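Side-chain contacts in putative dehydratase (Mesorhizobium loti, PDB 2POZ), which is of unproven function but belongs to the mandelate racemase and muconate lactonizing enzyme family and probably acts as a lyase of the dehydratase kind: residues D102-G105 with K106-V110; G286-E289 with T290-C294; V369-K372 with R373-E376. All coordinates share one frame; numbering follows the deposited sequence.

Contact 1. Residues D102-G105 with K106-V110; sequences DIKG and KCLGV
Lys-106 reaches back along the last turns of helix 87-108 to Asp-102, and the two side chains cross at a slant. Lys-106 CG lies beside its own backbone N (chi1 -73°) and the chain beyond is fully extended, which carries the methylenes past the carbonyl of Asp-102, Lys-106 CG standing 3.3 Å from Asp-102 O. The carboxylate therefore meets the end of the lysine partly through carbon: Asp-102 OD1 is 3.7 Å from Lys-106 CE, while the salt bridge from Asp-102 OD2 to Lys-106 NZ is long at 3.8 Å. A water bridges the two, 2.7 Å from Asp-102 OD2 and from Lys-106 NZ, accepting from the lysine. Outside the pair, the carboxylate takes the backbone N-H groups of Leu-366 and Ala-34, and Lys-106 NZ gives a hydrogen bond to Thr-32 O. A methionine in place of Lys-106 would probably leave Asp-102 OD2 without its charged mate and Thr-32 O without this donor. Two residues further on, Lys-104 and Leu-108 run side by side in the same direction, Lys-104 CG 4.1 Å from Leu-108 CD1, and Ile-103 CG2 rests against Cys-107 SG. The helix closes in a Schellman motif: Gly-109, with positive phi, lets Val-110 N bond to Gly-105 O at 3.0 Å, while Gly-109 N returns weakly to Lys-106 O. With two backbone N-H groups on the buried carboxylate and the lysine kept at a long distance, the charge of Asp-102 is probably offset largely by the N-H groups, Lys-106 adding a weaker, partly water-mediated electrostatic contribution.

Contact 2. Residues G286-E289 with T290-C294; sequences GLME and TKKIC
Thr-290 turns OG1 anti to its carbonyl carbon (chi1 -61°), which swings the hydroxyl back over the first turn of helix 287-298 to Gly-286 O. Lys-292 likewise holds CG beside its backbone N and is extended from there on, whereas Met-288, a selenomethionine, sends CG the other way (chi1 177°) and then bends at chi2 and chi3. The lysine consequently runs back over the preceding turn and crosses the methionine, Lys-292 CE lying 3.7 Å from Met-288 CG. The selenium of Met-288 also touches Lys-291, with Met-288 SE 4.0 Å from Lys-291 CD. Gly-286, the N-cap residue, has its carbonyl gripped twice: Thr-290 OG1 donates at 2.7 Å to Gly-286 O, nearly in line with the C=O bond, and Thr-290 N comes from above the carbonyl plane at 3.1 Å to the same oxygen. Glu-289 and Lys-292 cross at about a right angle; their charged atoms do not meet, Glu-289 OE1 and Lys-292 NZ being 4.7 Å apart. A water joins them, donating a hydrogen bond to Glu-289 OE1 at 2.9 Å and accepting from Lys-292 NZ at 3.2 Å. Both have direct salt-bridge partners outside the segments: Arg-262 for Glu-289 and Glu-69 of the same chain for Lys-292. Lys-291 NZ bonds to Asn-324 and forms a salt bridge with Glu-69 of the second subunit. This helix of a beta-alpha-beta unit in the barrel domain thus buries several charges together, each paired with an opposite one, and the carboxylates around them probably help keep the lysines protonated.

Contact 3. Residues V369-K372 with R373-E376; sequences VLIK and RNIE
Ile-371 and Asn-374 lie side by side and point the same way where the chain enters the short helix 372-375. Ile-371 at chi1 -58° puts CG2 anti to its backbone N, against the amide, and Asn-374 CG lies beside its own N (chi1 -73°): Ile-371 CG2 is 3.8 Å from Asn-374 CG, and Ile-371 CD1 is 3.8 Å from Asn-374 ND2. That nitrogen donates to Glu-345 O, which probably helps hold the amide's rotation. Ile-371 is the N-cap residue; its carbonyl O receives Asn-374 N at 2.9 Å, from well above the carbonyl plane, and Ile-375 N only weakly. Ile-375 places CG1 between its own N and carbonyl carbon (chi1 65°), a tight setting that aims its CD1 at Leu-370, CD1 to CD1 4.0 Å, the two side chains crossing near a right angle. Both pack on strand 21-27, Ile-375 on Leu-22 and Leu-370 on Glu-24. Lys-372 is curled by bends at chi2, chi3 and chi4, and its NZ comes round to Glu-376 OE1 at 3.4 Å in a salt bridge, the glutamate being bent at chi2 to receive it. The same two residues are also joined by Glu-376 N to Lys-372 O at 2.8 Å. A surface turn is thus closed by backbone bonds and by one salt bridge on its exposed side, whose charge pairing solvent probably weakens, while Leu-370 and Ile-375 pack it against the antiparallel sheet.

Contacts 1, 2 and 3 follow one another along the chain without overlap. Contact 1 ends helix 87-108 of the N-terminal domain; contact 2 opens helix 287-298, between strands 276-277 and 303-304 of the parallel barrel sheet; contact 3 leads from a loop into the short helix 372-375, just ahead of strand 379-383, which returns to the antiparallel sheet containing strands 5-12 and 21-27. Centres of contacts 1 and 2 are 18 Å apart, of 1 and 3 20 Å, and of 2 and 3 27 Å, with no atoms touching. Contacts 1 and 2 both meet the second subunit, so the N-terminal and barrel domains both take part in the contact with that subunit of the octamer; contact 3 touches no other chain of the assembly.

Contact 1. Residues D102-G105 with K106-V110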
# COMPACT_ATOMS: atom_id res chain seq x y z
N ASP A 102 0.97 -15.02 41.58
CA ASP A 102 0.93 -16.15 42.50
C ASP A 102 0.58 -15.60 43.90
O ASP A 102 -0.29 -16.13 44.60
CB ASP A 102 2.29 -16.86 42.51
CG ASP A 102 2.25 -18.23 43.15
OD1 ASP A 102 1.16 -18.85 43.22
OD2 ASP A 102 3.32 -18.70 43.58
N ILE A 103 1.24 -14.53 44.30
CA ILE A 103 0.99 -13.92 45.60
C ILE A 103 -0.43 -13.38 45.71
O ILE A 103 -1.10 -13.55 46.74
CB ILE A 103 2.00 -12.78 45.89
CG1 ILE A 103 3.37 -13.39 46.18
CG2 ILE A 103 1.51 -11.92 47.06
CD1 ILE A 103 4.50 -12.39 46.21
N LYS A 104 -0.91 -12.74 44.64
CA LYS A 104 -2.25 -12.19 44.65
C LYS A 104 -3.29 -13.31 44.78
O LYS A 104 -4.24 -13.18 45.54
CB LYS A 104 -2.51 -11.37 43.38
CG LYS A 104 -3.86 -10.64 43.38
CD LYS A 104 -4.04 -9.80 42.11
CE LYS A 104 -3.24 -8.52 42.18
NZ LYS A 104 -3.85 -7.53 43.12
N GLY A 105 -3.09 -14.40 44.04
CA GLY A 105 -4.03 -15.50 44.12
C GLY A 105 -4.03 -16.13 45.51
O GLY A 105 -5.09 -16.46 46.05
N LYS A 106 -2.85 -16.29 46.09
CA LYS A 106 -2.74 -16.85 47.43
C LYS A 106 -3.43 -15.94 48.44
O LYS A 106 -4.08 -16.41 49.38
CB LYS A 106 -1.28 -17.04 47.82
CG LYS A 106 -0.60 -18.20 47.09
CD LYS A 106 0.80 -18.43 47.62
CE LYS A 106 1.51 -19.53 46.85
NZ LYS A 106 2.93 -19.64 47.29
N CYS A 107 -3.31 -14.63 48.25
CA CYS A 107 -3.94 -13.68 49.16
C CYS A 107 -5.46 -13.77 49.10
O CYS A 107 -6.13 -13.72 50.12
CB CYS A 107 -3.54 -12.24 48.83
SG CYS A 107 -1.86 -11.79 49.30
N LEU A 108 -5.99 -13.91 47.89
CA LEU A 108 -7.43 -14.00 47.68
C LEU A 108 -7.98 -15.42 47.80
O LEU A 108 -9.19 -15.62 47.74
CB LEU A 108 -7.79 -13.38 46.33
CG LEU A 108 -7.43 -11.89 46.23
CD1 LEU A 108 -7.68 -11.36 44.83
CD2 LEU A 108 -8.24 -11.11 47.26
N GLY A 109 -7.08 -16.39 47.95
CA GLY A 109 -7.50 -17.77 48.10
C GLY A 109 -8.05 -18.50 46.88
O GLY A 109 -8.84 -19.43 47.03
N VAL A 110 -7.63 -18.10 45.68
CA VAL A 110 -8.13 -18.76 44.48
C VAL A 110 -7.08 -18.84 43.37
O VAL A 110 -6.07 -18.13 43.40
CB VAL A 110 -9.37 -18.03 43.91
CG1 VAL A 110 -10.51 -18.06 44.94
CG2 VAL A 110 -9.01 -16.59 43.56
O HOH W 1 4.36 -20.56 45.22

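Contact 2. Residues G286-E289 with T290-C294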
# COMPACT_ATOMS: atom_id res chain seq x y z
N GLY A 286 4.86 -12.24 30.80
CA GLY A 286 4.18 -12.69 32.01
C GLY A 286 2.81 -13.24 31.70
O GLY A 286 2.43 -13.36 30.53
N LEU A 287 2.06 -13.58 32.74
CA LEU A 287 0.72 -14.15 32.59
C LEU A 287 -0.32 -13.17 32.05
O LEU A 287 -1.04 -13.49 31.12
CB LEU A 287 0.24 -14.72 33.92
CG LEU A 287 0.76 -16.09 34.33
CD1 LEU A 287 0.24 -16.41 35.73
CD2 LEU A 287 0.29 -17.14 33.33
N MSE A 288 -0.42 -12.00 32.65
CA MSE A 288 -1.40 -11.02 32.20
C MSE A 288 -1.01 -10.48 30.82
O MSE A 288 -1.87 -10.33 29.95
CB MSE A 288 -1.54 -9.88 33.21
CG MSE A 288 -2.49 -8.76 32.77
SE MSE A 288 -4.27 -9.38 32.30
CE MSE A 288 -5.12 -9.23 34.06
N GLU A 289 0.27 -10.20 30.61
CA GLU A 289 0.72 -9.70 29.31
C GLU A 289 0.36 -10.74 28.23
O GLU A 289 -0.10 -10.38 27.15
CB GLU A 289 2.23 -9.45 29.34
CG GLU A 289 2.82 -8.90 28.04
CD GLU A 289 2.28 -7.52 27.66
OE1 GLU A 289 1.80 -6.79 28.56
OE2 GLU A 289 2.35 -7.16 26.47
N THR A 290 0.55 -12.02 28.53
CA THR A 290 0.23 -13.04 27.55
C THR A 290 -1.29 -13.15 27.36
O THR A 290 -1.76 -13.39 26.25
CB THR A 290 0.82 -14.41 27.95
OG1 THR A 290 2.25 -14.28 28.02
CG2 THR A 290 0.48 -15.47 26.90
N LYS A 291 -2.05 -12.96 28.44
CA LYS A 291 -3.50 -12.99 28.31
C LYS A 291 -3.91 -11.84 27.37
O LYS A 291 -4.78 -12.02 26.51
CB LYS A 291 -4.17 -12.81 29.68
CG LYS A 291 -5.70 -12.69 29.59
CD LYS A 291 -6.34 -12.57 30.98
CE LYS A 291 -7.84 -12.30 30.86
NZ LYS A 291 -8.55 -13.31 30.00
N LYS A 292 -3.26 -10.69 27.52
CA LYS A 292 -3.55 -9.53 26.66
C LYS A 292 -3.17 -9.85 25.21
O LYS A 292 -3.91 -9.51 24.28
CB LYS A 292 -2.76 -8.31 27.13
CG LYS A 292 -3.22 -7.78 28.49
CD LYS A 292 -2.28 -6.72 29.03
CE LYS A 292 -2.85 -6.09 30.29
NZ LYS A 292 -1.88 -5.14 30.89
N ILE A 293 -2.02 -10.48 25.03
CA ILE A 293 -1.58 -10.86 23.70
C ILE A 293 -2.61 -11.81 23.06
O ILE A 293 -2.96 -11.65 21.90
CB ILE A 293 -0.19 -11.56 23.76
CG1 ILE A 293 0.88 -10.53 24.11
CG2 ILE A 293 0.13 -12.25 22.42
CD1 ILE A 293 2.24 -11.12 24.35
N CYS A 294 -3.10 -12.78 23.83
CA CYS A 294 -4.09 -13.72 23.32
C CYS A 294 -5.40 -13.01 22.96
O CYS A 294 -6.05 -13.36 21.98
CB CYS A 294 -4.36 -14.83 24.35
SG CYS A 294 -2.93 -15.90 24.69
O HOH W 2 0.84 -6.71 31.25

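Contact 3. Residues V369-K372 with R373-E376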
# COMPACT_ATOMS: atom_id res chain seq x y z
N VAL A 369 3.45 -25.54 44.50
CA VAL A 369 4.20 -25.42 45.75
C VAL A 369 5.63 -25.90 45.51
O VAL A 369 5.86 -27.05 45.13
CB VAL A 369 3.56 -26.29 46.86
CG1 VAL A 369 4.26 -26.03 48.19
CG2 VAL A 369 2.07 -25.98 46.98
N LEU A 370 6.59 -25.00 45.71
CA LEU A 370 7.99 -25.33 45.51
C LEU A 370 8.53 -26.28 46.58
O LEU A 370 8.05 -26.30 47.71
CB LEU A 370 8.84 -24.05 45.52
CG LEU A 370 8.65 -23.01 44.42
CD1 LEU A 370 9.42 -21.75 44.80
CD2 LEU A 370 9.15 -23.55 43.09
N ILE A 371 9.52 -27.07 46.19
CA ILE A 371 10.18 -27.98 47.13
C ILE A 371 11.50 -27.27 47.36
O ILE A 371 12.45 -27.44 46.61
CB ILE A 371 10.44 -29.37 46.51
CG1 ILE A 371 9.11 -29.99 46.05
CG2 ILE A 371 11.11 -30.27 47.54
CD1 ILE A 371 9.26 -31.38 45.45
N LYS A 372 11.53 -26.44 48.40
CA LYS A 372 12.71 -25.66 48.72
C LYS A 372 14.00 -26.47 48.80
O LYS A 372 15.04 -26.02 48.34
CB LYS A 372 12.50 -24.87 50.01
CG LYS A 372 11.34 -23.87 49.95
CD LYS A 372 11.52 -22.82 48.84
CE LYS A 372 12.52 -21.73 49.21
NZ LYS A 372 13.89 -22.24 49.47
N ARG A 373 13.93 -27.67 49.36
CA ARG A 373 15.13 -28.50 49.47
C ARG A 373 15.73 -28.82 48.10
O ARG A 373 16.95 -28.97 47.98
CB ARG A 373 14.83 -29.81 50.20
CG ARG A 373 16.01 -30.79 50.13
CD ARG A 373 15.71 -32.13 50.77
NE ARG A 373 16.77 -33.10 50.48
CZ ARG A 373 16.86 -34.31 51.03
NH1 ARG A 373 15.94 -34.71 51.90
NH2 ARG A 373 17.85 -35.13 50.71
N ASN A 374 14.89 -28.92 47.08
CA ASN A 374 15.38 -29.24 45.74
C ASN A 374 15.99 -28.08 44.97
O ASN A 374 16.86 -28.29 44.13
CB ASN A 374 14.27 -29.88 44.92
CG ASN A 374 13.98 -31.31 45.35
OD1 ASN A 374 14.66 -31.83 46.24
ND2 ASN A 374 12.99 -31.94 44.74
N ILE A 375 15.55 -26.86 45.25
CA ILE A 375 16.08 -25.71 44.53
C ILE A 375 17.12 -24.90 45.31
O ILE A 375 17.94 -24.19 44.72
CB ILE A 375 14.95 -24.74 44.08
CG1 ILE A 375 14.27 -24.14 45.31
CG2 ILE A 375 13.95 -25.49 43.20
CD1 ILE A 375 13.20 -23.12 44.99
N GLU A 376 17.09 -25.01 46.64
CA GLU A 376 18.03 -24.27 47.48
C GLU A 376 19.50 -24.45 47.06
O GLU A 376 20.27 -23.49 47.10
CB GLU A 376 17.84 -24.68 48.94
CG GLU A 376 18.66 -23.87 49.94
CD GLU A 376 18.43 -22.37 49.83
OE1 GLU A 376 17.30 -21.95 49.51
OE2 GLU A 376 19.39 -21.61 50.09